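Local coordinates for Blr3880 protein (Bradyrhizobium japonicum, PDB 2OOD) that probably catalyses the zinc-dependent hydrolytic deamination of guanine to xanthine and ammonia, the first step of guanine degradation, at residues Gly36-Thr41 and Lys46-Tyr51; Ser141-Thr146 and Tyr183-Arg188; Val292-Cys297 and Gly305-Gly310. All blocks are in the same frame, centred on the assembly; numbering follows the deposited sequence.

Contact 1 (Gly36-Thr41 and Lys46-Tyr51); sequences GLMVVT and KAFGPY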
loop_
_atom_site.group_PDB
_atom_site.type_symbol
_atom_site.label_atom_id
_atom_site.label_comp_id
_atom_site.label_asym_id
_atom_site.label_seq_id
_atom_site.Cartn_x
_atom_site.Cartn_y
_atom_site.Cartn_z
ATOM N N GLY A 36 -25.929 -10.770 -16.860
ATOM C CA GLY A 36 -26.805 -11.594 -16.052
ATOM C C GLY A 36 -27.856 -10.812 -15.302
ATOM O O GLY A 36 -27.841 -9.579 -15.280
ATOM N N LEU A 37 -28.772 -11.539 -14.674
ATOM C CA LEU A 37 -29.848 -10.924 -13.921
ATOM C C LEU A 37 -30.031 -11.615 -12.580
ATOM O O LEU A 37 -30.093 -12.840 -12.491
ATOM C CB LEU A 37 -31.153 -10.992 -14.719
ATOM C CG LEU A 37 -32.432 -10.494 -14.037
ATOM C CD1 LEU A 37 -32.317 -9.009 -13.740
ATOM C CD2 LEU A 37 -33.627 -10.763 -14.939
HETATM N N MSE A 38 -30.110 -10.814 -11.530
HETATM C CA MSE A 38 -30.296 -11.335 -10.190
HETATM C C MSE A 38 -31.639 -10.815 -9.689
HETATM O O MSE A 38 -31.880 -9.609 -9.671
HETATM C CB MSE A 38 -29.157 -10.854 -9.288
HETATM C CG MSE A 38 -29.209 -11.367 -7.861
HETATM SE SE MSE A 38 -27.609 -10.778 -6.846
HETATM C CE MSE A 38 -28.315 -9.140 -6.000
ATOM N N VAL A 39 -32.515 -11.736 -9.303
ATOM C CA VAL A 39 -33.840 -11.390 -8.816
ATOM C C VAL A 39 -33.862 -11.480 -7.297
ATOM O O VAL A 39 -33.807 -12.575 -6.729
ATOM C CB VAL A 39 -34.904 -12.348 -9.408
ATOM C CG1 VAL A 39 -36.258 -12.058 -8.814
ATOM C CG2 VAL A 39 -34.947 -12.202 -10.920
ATOM N N VAL A 40 -33.942 -10.328 -6.639
ATOM C CA VAL A 40 -33.951 -10.277 -5.179
ATOM C C VAL A 40 -35.330 -9.885 -4.651
ATOM O O VAL A 40 -35.894 -8.877 -5.074
ATOM C CB VAL A 40 -32.929 -9.240 -4.661
ATOM C CG1 VAL A 40 -32.658 -9.465 -3.191
ATOM C CG2 VAL A 40 -31.665 -9.319 -5.464
ATOM N N THR A 41 -35.867 -10.675 -3.727
ATOM C CA THR A 41 -37.173 -10.384 -3.139
ATOM C C THR A 41 -37.020 -10.132 -1.646
ATOM O O THR A 41 -36.684 -11.046 -0.884
ATOM C CB THR A 41 -38.167 -11.553 -3.337
ATOM O OG1 THR A 41 -38.506 -11.662 -4.727
ATOM C CG2 THR A 41 -39.435 -11.315 -2.528
ATOM N N LYS A 46 -33.345 -14.686 -5.268
ATOM C CA LYS A 46 -34.359 -15.687 -5.580
ATOM C C LYS A 46 -34.004 -16.425 -6.856
ATOM O O LYS A 46 -34.406 -17.569 -7.054
ATOM C CB LYS A 46 -35.733 -15.035 -5.721
ATOM C CG LYS A 46 -36.281 -14.496 -4.412
ATOM C CD LYS A 46 -36.411 -15.592 -3.354
ATOM C CE LYS A 46 -36.966 -15.017 -2.050
ATOM N NZ LYS A 46 -37.121 -16.054 -0.986
ATOM N N ALA A 47 -33.237 -15.768 -7.716
ATOM C CA ALA A 47 -32.828 -16.369 -8.966
ATOM C C ALA A 47 -31.632 -15.619 -9.530
ATOM O O ALA A 47 -31.605 -14.387 -9.558
ATOM C CB ALA A 47 -33.981 -16.342 -9.958
ATOM N N PHE A 48 -30.637 -16.372 -9.978
ATOM C CA PHE A 48 -29.437 -15.780 -10.550
ATOM C C PHE A 48 -29.063 -16.589 -11.787
ATOM O O PHE A 48 -29.226 -17.810 -11.809
ATOM C CB PHE A 48 -28.301 -15.806 -9.516
ATOM C CG PHE A 48 -27.042 -15.124 -9.977
ATOM C CD1 PHE A 48 -27.054 -13.783 -10.359
ATOM C CD2 PHE A 48 -25.842 -15.825 -10.043
ATOM C CE1 PHE A 48 -25.878 -13.150 -10.807
ATOM C CE2 PHE A 48 -24.668 -15.199 -10.489
ATOM C CZ PHE A 48 -24.690 -13.863 -10.871
ATOM N N GLY A 49 -28.569 -15.911 -12.816
ATOM C CA GLY A 49 -28.196 -16.601 -14.035
ATOM C C GLY A 49 -28.138 -15.621 -15.188
ATOM O O GLY A 49 -28.324 -14.420 -14.980
ATOM N N PRO A 50 -27.884 -16.091 -16.418
ATOM C CA PRO A 50 -27.815 -15.192 -17.575
ATOM C C PRO A 50 -29.109 -14.399 -17.746
ATOM O O PRO A 50 -30.188 -14.866 -17.365
ATOM C CB PRO A 50 -27.530 -16.146 -18.740
ATOM C CG PRO A 50 -28.192 -17.420 -18.293
ATOM C CD PRO A 50 -27.791 -17.498 -16.835
ATOM N N TYR A 51 -28.992 -13.202 -18.320
ATOM C CA TYR A 51 -30.137 -12.314 -18.512
ATOM C C TYR A 51 -31.410 -12.917 -19.135
ATOM O O TYR A 51 -32.439 -13.048 -18.461
ATOM C CB TYR A 51 -29.711 -11.085 -19.318
ATOM C CG TYR A 51 -30.864 -10.156 -19.582
ATOM C CD1 TYR A 51 -31.574 -9.583 -18.535
ATOM C CD2 TYR A 51 -31.282 -9.891 -20.876
ATOM C CE1 TYR A 51 -32.680 -8.774 -18.770
ATOM C CE2 TYR A 51 -32.389 -9.081 -21.127
ATOM C CZ TYR A 51 -33.089 -8.525 -20.069
ATOM O OH TYR A 51 -34.205 -7.736 -20.318
HETATM O O HOH W 1 -37.673 -13.534 0.583
#

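Contact 2 (Ser141-Thr146 and Tyr183-Arg188); sequences SSPVAT and YRDSKR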
loop_
_atom_site.group_PDB
_atom_site.type_symbol
_atom_site.label_atom_id
_atom_site.label_comp_id
_atom_site.label_asym_id
_atom_site.label_seq_id
_atom_site.Cartn_x
_atom_site.Cartn_y
_atom_site.Cartn_z
ATOM N N SER A 141 -14.112 -1.629 25.938
ATOM C CA SER A 141 -14.528 -2.400 27.101
ATOM C C SER A 141 -15.865 -1.937 27.670
ATOM O O SER A 141 -16.414 -2.581 28.562
ATOM C CB SER A 141 -13.453 -2.313 28.173
ATOM O OG SER A 141 -13.041 -0.970 28.331
ATOM N N SER A 142 -16.382 -0.820 27.158
ATOM C CA SER A 142 -17.661 -0.268 27.606
ATOM C C SER A 142 -18.809 -0.751 26.729
ATOM O O SER A 142 -18.743 -0.660 25.509
ATOM C CB SER A 142 -17.614 1.259 27.565
ATOM O OG SER A 142 -18.925 1.803 27.517
ATOM N N PRO A 143 -19.887 -1.259 27.341
ATOM C CA PRO A 143 -21.030 -1.745 26.554
ATOM C C PRO A 143 -21.631 -0.700 25.602
ATOM O O PRO A 143 -22.243 -1.056 24.594
ATOM C CB PRO A 143 -22.023 -2.199 27.629
ATOM C CG PRO A 143 -21.129 -2.640 28.744
ATOM C CD PRO A 143 -20.073 -1.549 28.773
ATOM N N VAL A 144 -21.445 0.578 25.923
ATOM C CA VAL A 144 -21.968 1.677 25.108
ATOM C C VAL A 144 -21.620 1.527 23.625
ATOM O O VAL A 144 -22.508 1.415 22.776
ATOM C CB VAL A 144 -21.421 3.037 25.608
ATOM C CG1 VAL A 144 -21.937 4.168 24.740
ATOM C CG2 VAL A 144 -21.825 3.253 27.047
ATOM N N ALA A 145 -20.323 1.526 23.322
ATOM C CA ALA A 145 -19.853 1.393 21.949
ATOM C C ALA A 145 -20.488 0.192 21.249
ATOM O O ALA A 145 -20.859 0.276 20.079
ATOM C CB ALA A 145 -18.343 1.271 21.933
ATOM N N THR A 146 -20.617 -0.926 21.955
ATOM C CA THR A 146 -21.221 -2.113 21.359
ATOM C C THR A 146 -22.709 -1.922 21.063
ATOM O O THR A 146 -23.201 -2.355 20.016
ATOM C CB THR A 146 -21.065 -3.350 22.271
ATOM O OG1 THR A 146 -19.678 -3.688 22.379
ATOM C CG2 THR A 146 -21.824 -4.542 21.693
ATOM N N TYR A 183 -18.666 -10.467 32.228
ATOM C CA TYR A 183 -19.612 -11.567 32.070
ATOM C C TYR A 183 -21.036 -11.040 32.129
ATOM O O TYR A 183 -21.900 -11.443 31.346
ATOM C CB TYR A 183 -19.443 -12.599 33.181
ATOM C CG TYR A 183 -20.522 -13.658 33.151
ATOM C CD1 TYR A 183 -20.557 -14.597 32.139
ATOM C CD2 TYR A 183 -21.521 -13.701 34.120
ATOM C CE1 TYR A 183 -21.557 -15.561 32.080
ATOM C CE2 TYR A 183 -22.535 -14.663 34.073
ATOM C CZ TYR A 183 -22.542 -15.594 33.045
ATOM O OH TYR A 183 -23.517 -16.573 32.969
ATOM N N ARG A 184 -21.275 -10.147 33.083
ATOM C CA ARG A 184 -22.591 -9.553 33.266
ATOM C C ARG A 184 -23.024 -8.833 31.990
ATOM O O ARG A 184 -24.049 -9.175 31.394
ATOM C CB ARG A 184 -22.546 -8.567 34.431
ATOM C CG ARG A 184 -23.891 -7.973 34.828
ATOM C CD ARG A 184 -23.659 -6.740 35.695
ATOM N NE ARG A 184 -22.936 -5.715 34.938
ATOM C CZ ARG A 184 -22.331 -4.662 35.482
ATOM N NH1 ARG A 184 -22.355 -4.490 36.802
ATOM N NH2 ARG A 184 -21.709 -3.777 34.704
ATOM N N ASP A 185 -22.230 -7.850 31.567
ATOM C CA ASP A 185 -22.544 -7.082 30.366
ATOM C C ASP A 185 -22.624 -7.926 29.094
ATOM O O ASP A 185 -23.551 -7.755 28.297
ATOM C CB ASP A 185 -21.538 -5.948 30.176
ATOM C CG ASP A 185 -21.519 -4.987 31.353
ATOM O OD1 ASP A 185 -22.552 -4.857 32.041
ATOM O OD2 ASP A 185 -20.472 -4.346 31.587
ATOM N N SER A 186 -21.672 -8.836 28.895
ATOM C CA SER A 186 -21.689 -9.686 27.702
ATOM C C SER A 186 -22.972 -10.503 27.657
ATOM O O SER A 186 -23.554 -10.714 26.590
ATOM C CB SER A 186 -20.491 -10.641 27.691
ATOM O OG SER A 186 -19.278 -9.931 27.525
ATOM N N LYS A 187 -23.399 -10.956 28.832
ATOM C CA LYS A 187 -24.600 -11.770 28.969
ATOM C C LYS A 187 -25.820 -10.946 28.558
ATOM O O LYS A 187 -26.729 -11.438 27.875
ATOM C CB LYS A 187 -24.732 -12.240 30.422
ATOM C CG LYS A 187 -25.605 -13.467 30.607
ATOM C CD LYS A 187 -24.930 -14.725 30.060
ATOM C CE LYS A 187 -25.895 -15.925 30.045
ATOM N NZ LYS A 187 -26.474 -16.244 31.389
ATOM N N ARG A 188 -25.830 -9.684 28.972
ATOM C CA ARG A 188 -26.927 -8.789 28.645
ATOM C C ARG A 188 -26.957 -8.514 27.148
ATOM O O ARG A 188 -28.008 -8.613 26.509
ATOM C CB ARG A 188 -26.773 -7.466 29.404
ATOM C CG ARG A 188 -27.815 -6.419 29.048
ATOM C CD ARG A 188 -27.779 -5.257 30.023
ATOM N NE ARG A 188 -26.595 -4.421 29.850
ATOM C CZ ARG A 188 -26.338 -3.702 28.758
ATOM N NH1 ARG A 188 -27.183 -3.717 27.728
ATOM N NH2 ARG A 188 -25.240 -2.953 28.696
#

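Contact 3 (Val292-Cys297 and Gly305-Gly310); sequences VVFCPC and GLFRLG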
loop_
_atom_site.group_PDB
_atom_site.type_symbol
_atom_site.label_atom_id
_atom_site.label_comp_id
_atom_site.label_asym_id
_atom_site.label_seq_id
_atom_site.Cartn_x
_atom_site.Cartn_y
_atom_site.Cartn_z
ATOM N N VAL A 292 -8.233 -18.204 11.159
ATOM C CA VAL A 292 -7.266 -17.142 11.392
ATOM C C VAL A 292 -7.626 -15.992 10.452
ATOM O O VAL A 292 -8.186 -16.217 9.378
ATOM C CB VAL A 292 -5.809 -17.621 11.122
ATOM C CG1 VAL A 292 -5.640 -18.002 9.673
ATOM C CG2 VAL A 292 -4.824 -16.535 11.483
ATOM N N VAL A 293 -7.329 -14.763 10.864
ATOM C CA VAL A 293 -7.635 -13.604 10.045
ATOM C C VAL A 293 -6.351 -12.904 9.635
ATOM O O VAL A 293 -5.646 -12.341 10.468
ATOM C CB VAL A 293 -8.539 -12.600 10.795
ATOM C CG1 VAL A 293 -8.951 -11.487 9.859
ATOM C CG2 VAL A 293 -9.763 -13.310 11.359
ATOM N N PHE A 294 -6.066 -12.952 8.336
ATOM C CA PHE A 294 -4.874 -12.358 7.733
ATOM C C PHE A 294 -5.053 -10.857 7.512
ATOM O O PHE A 294 -5.804 -10.441 6.637
ATOM C CB PHE A 294 -4.592 -13.101 6.407
ATOM C CG PHE A 294 -3.484 -12.512 5.564
ATOM C CD1 PHE A 294 -2.406 -11.852 6.136
ATOM C CD2 PHE A 294 -3.491 -12.699 4.186
ATOM C CE1 PHE A 294 -1.351 -11.393 5.350
ATOM C CE2 PHE A 294 -2.439 -12.245 3.389
ATOM C CZ PHE A 294 -1.371 -11.593 3.976
ATOM N N CYS A 295 -4.352 -10.053 8.305
ATOM C CA CYS A 295 -4.439 -8.599 8.206
ATOM C C CYS A 295 -3.112 -7.994 7.764
ATOM O O CYS A 295 -2.407 -7.387 8.558
ATOM C CB CYS A 295 -4.831 -8.016 9.565
ATOM S SG CYS A 295 -6.300 -8.763 10.290
ATOM N N PRO A 296 -2.776 -8.125 6.476
ATOM C CA PRO A 296 -1.532 -7.610 5.903
ATOM C C PRO A 296 -1.201 -6.134 6.092
ATOM O O PRO A 296 -0.058 -5.806 6.394
ATOM C CB PRO A 296 -1.644 -8.005 4.436
ATOM C CG PRO A 296 -3.097 -7.984 4.195
ATOM C CD PRO A 296 -3.653 -8.648 5.417
ATOM N N CYS A 297 -2.172 -5.245 5.922
ATOM C CA CYS A 297 -1.907 -3.814 6.086
ATOM C C CYS A 297 -1.404 -3.500 7.480
ATOM O O CYS A 297 -0.489 -2.700 7.656
ATOM C CB CYS A 297 -3.164 -2.992 5.826
ATOM S SG CYS A 297 -3.693 -2.966 4.126
ATOM N N GLY A 305 5.207 -8.346 10.788
ATOM C CA GLY A 305 5.900 -9.289 9.934
ATOM C C GLY A 305 5.099 -9.811 8.760
ATOM O O GLY A 305 4.104 -9.221 8.362
ATOM N N LEU A 306 5.537 -10.942 8.214
ATOM C CA LEU A 306 4.885 -11.551 7.063
ATOM C C LEU A 306 4.109 -12.818 7.407
ATOM O O LEU A 306 4.694 -13.855 7.711
ATOM C CB LEU A 306 5.929 -11.872 5.989
ATOM C CG LEU A 306 6.842 -10.736 5.514
ATOM C CD1 LEU A 306 7.893 -11.296 4.578
ATOM C CD2 LEU A 306 6.030 -9.663 4.816
ATOM N N PHE A 307 2.786 -12.719 7.358
ATOM C CA PHE A 307 1.914 -13.850 7.635
ATOM C C PHE A 307 2.220 -14.946 6.623
ATOM O O PHE A 307 2.298 -14.687 5.430
ATOM C CB PHE A 307 0.454 -13.416 7.503
ATOM C CG PHE A 307 -0.531 -14.534 7.652
ATOM C CD1 PHE A 307 -0.785 -15.098 8.893
ATOM C CD2 PHE A 307 -1.201 -15.037 6.544
ATOM C CE1 PHE A 307 -1.692 -16.148 9.025
ATOM C CE2 PHE A 307 -2.110 -16.088 6.670
ATOM C CZ PHE A 307 -2.353 -16.641 7.912
ATOM N N ARG A 308 2.381 -16.173 7.101
ATOM C CA ARG A 308 2.694 -17.292 6.222
ATOM C C ARG A 308 1.452 -17.817 5.503
ATOM O O ARG A 308 0.900 -18.862 5.839
ATOM C CB ARG A 308 3.377 -18.400 7.030
ATOM C CG ARG A 308 4.706 -17.965 7.647
ATOM C CD ARG A 308 5.068 -18.809 8.854
ATOM N NE ARG A 308 5.234 -20.210 8.506
ATOM C CZ ARG A 308 5.010 -21.223 9.337
ATOM N NH1 ARG A 308 4.603 -21.001 10.574
ATOM N NH2 ARG A 308 5.205 -22.463 8.924
ATOM N N LEU A 309 1.029 -17.068 4.496
ATOM C CA LEU A 309 -0.143 -17.406 3.709
ATOM C C LEU A 309 -0.074 -18.808 3.109
ATOM O O LEU A 309 -1.065 -19.542 3.118
ATOM C CB LEU A 309 -0.322 -16.365 2.602
ATOM C CG LEU A 309 -1.503 -16.519 1.644
ATOM C CD1 LEU A 309 -2.804 -16.589 2.433
ATOM C CD2 LEU A 309 -1.509 -15.354 0.673
ATOM N N GLY A 310 1.092 -19.176 2.588
ATOM C CA GLY A 310 1.253 -20.490 1.991
ATOM C C GLY A 310 1.076 -21.663 2.943
ATOM O O GLY A 310 0.741 -22.768 2.510
#

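Contact 1 (Gly36-Thr41 and Lys46-Tyr51)
Gly-36 to Thr-41 runs antiparallel to Lys-46 to Phe-48, and the backbone does most of the joining. Leu-37 N donates to Gly-49 O at 2.9 Å and Val-39 N to Ala-47 O at 2.8 Å, both nearly straight. Val-39 O takes two donors: Lys-46 N at 2.6 Å and, weakly, Ala-47 N. The return bond from Gly-49 N to Leu-37 O is weak too. Gly-49 has backbone angles that call for glycine; here the chain turns a corner toward Pro-50, the N-cap of helix 51-57.

Apolar contacts follow the two faces. On one, Met-38 (a selenomethionine) lays CB against the ring edge of Phe-48, 3.8 Å from CD1; its SE sits obliquely 5.4 Å from the ring centroid, a Met-aromatic contact. The Phe-48 ring also meets Phe-12 and His-33 edge-to-face. On the other, Val-39 CB lies 4.1 Å from Ala-47 CB, and Leu-37 CB comes to the ring edge of Tyr-51 at CD1. Leu-37 and Val-39 also rest on Ile-54 of the helix.

At the turn end of the hairpin, the Lys-46 chain bends at chi2 (-59°) and crosses Thr-41, CG 3.6 Å from OG1, which is hydrogen-bonded to Thr-5. A water donates to Thr-41 O and weakly accepts from Lys-46 NZ. This is a beta hairpin with a classic bulge, Lys-46 and Ala-47 both facing Val-39, at the border of a four-stranded mixed sheet.

Contact 2 (Ser141-Thr146 and Tyr183-Arg188)
Two outer helices of the TIM barrel, 143-156 and 179-193, come together where Pro-143 meets Asp-185 and Arg-188. They follow the neighbouring parallel strands 132-138 and 160-166, and Leu-164 of the second strand touches both Pro-143 and Asp-185 from the barrel side. Pro-143 opens its helix behind the N-cap Ser-142, whose OG accepts from Val-144 N. The proline ring points its CG at the Asp-185 carboxylate, 3.4 Å from OD2 and 3.6 Å from CB of Asp-185, so one methylene lies against the acid from CB to OD2. Asp-185 CG lies anti to its own carbonyl carbon (chi1 -59°), which swings the carboxylate toward the proline and within reach of Arg-184. That arginine grips OD1 side-on, NE and NH2 each at 3.0 Å from this one oxygen and on the same face of the carboxylate. An alanine in place of Asp-185 is likely to leave the Arg-184 guanidinium without this carboxylate partner, free to turn, and to open a gap beside the Pro-143 ring. One turn on, Arg-188 bends at chi3 (72°) and brings a guanidinium already salt-bridged to Glu-147 up to the proline obliquely, with NH2 3.5 Å from Pro-143 CB.

Contact 3 (Val292-Cys297 and Gly305-Gly310)
Phe-294 and Phe-307 lie against each other in an offset stack, centroids 4.8 Å apart and planes inclined at 25°. The slip between them sets which atoms overlap: Phe-307 CD2 stands over the face of Phe-294 toward its rim, 3.4 Å from CD1, while Phe-307 CB is 3.5 Å from CE1 of Phe-294. In the reverse direction it is a methylene that covers the partner, for Phe-294 CB makes a CH-pi contact over the face of Phe-307. Both phenylalanines hold CG anti to the backbone N (chi1 173° and 175°), which sends each ring out from its own segment toward the other. The second face of Phe-294 is taken by Pro-296 CD, so the ring is sandwiched, and Phe-323 meets it edge-to-face.

Val-292 comes at the far end of Phe-307 from the opposite direction: its CG1 lies 4.0 Å from CZ and its CG2 at the same distance from CE1. Leu-309 CD2 approaches Phe-294 CE2 obliquely at 4.2 Å. In the inverse gamma turn centred on Arg-308, Leu-309 N donates to Phe-307 O, which Asn-349 also hydrogen-bonds. On the other side of the chain, Cys-295 touches His-273 and Asp-326, residues of the guanine pocket, the latter a zinc ligand. Here the outward face of TIM-barrel strand 291-294 packs against the loop entering helix 309-312, with the Val-292 side chain about 11 Å from the zinc ion.

Along the chain the three contacts follow in series, each closing before the next opens. Contact 1 stands apart in the four-stranded sheet formed by strands 5-9, 36-41, 45-48 and 62-67, whereas contacts 2 and 3 both belong to the TIM-barrel domain. Centre to centre, contact 1 is about 41 Å from contact 2 and about 35 Å from contact 3, with which it flanks the chain's centre on opposite sides; contacts 2 and 3 are about 30 Å apart, and none of the three touch. Contact 2 joins peripheral helices, while contact 3 is buried behind a barrel strand. The fold thus couples an N-terminal hairpin remote from the zinc to a barrel that holds both metal and guanine.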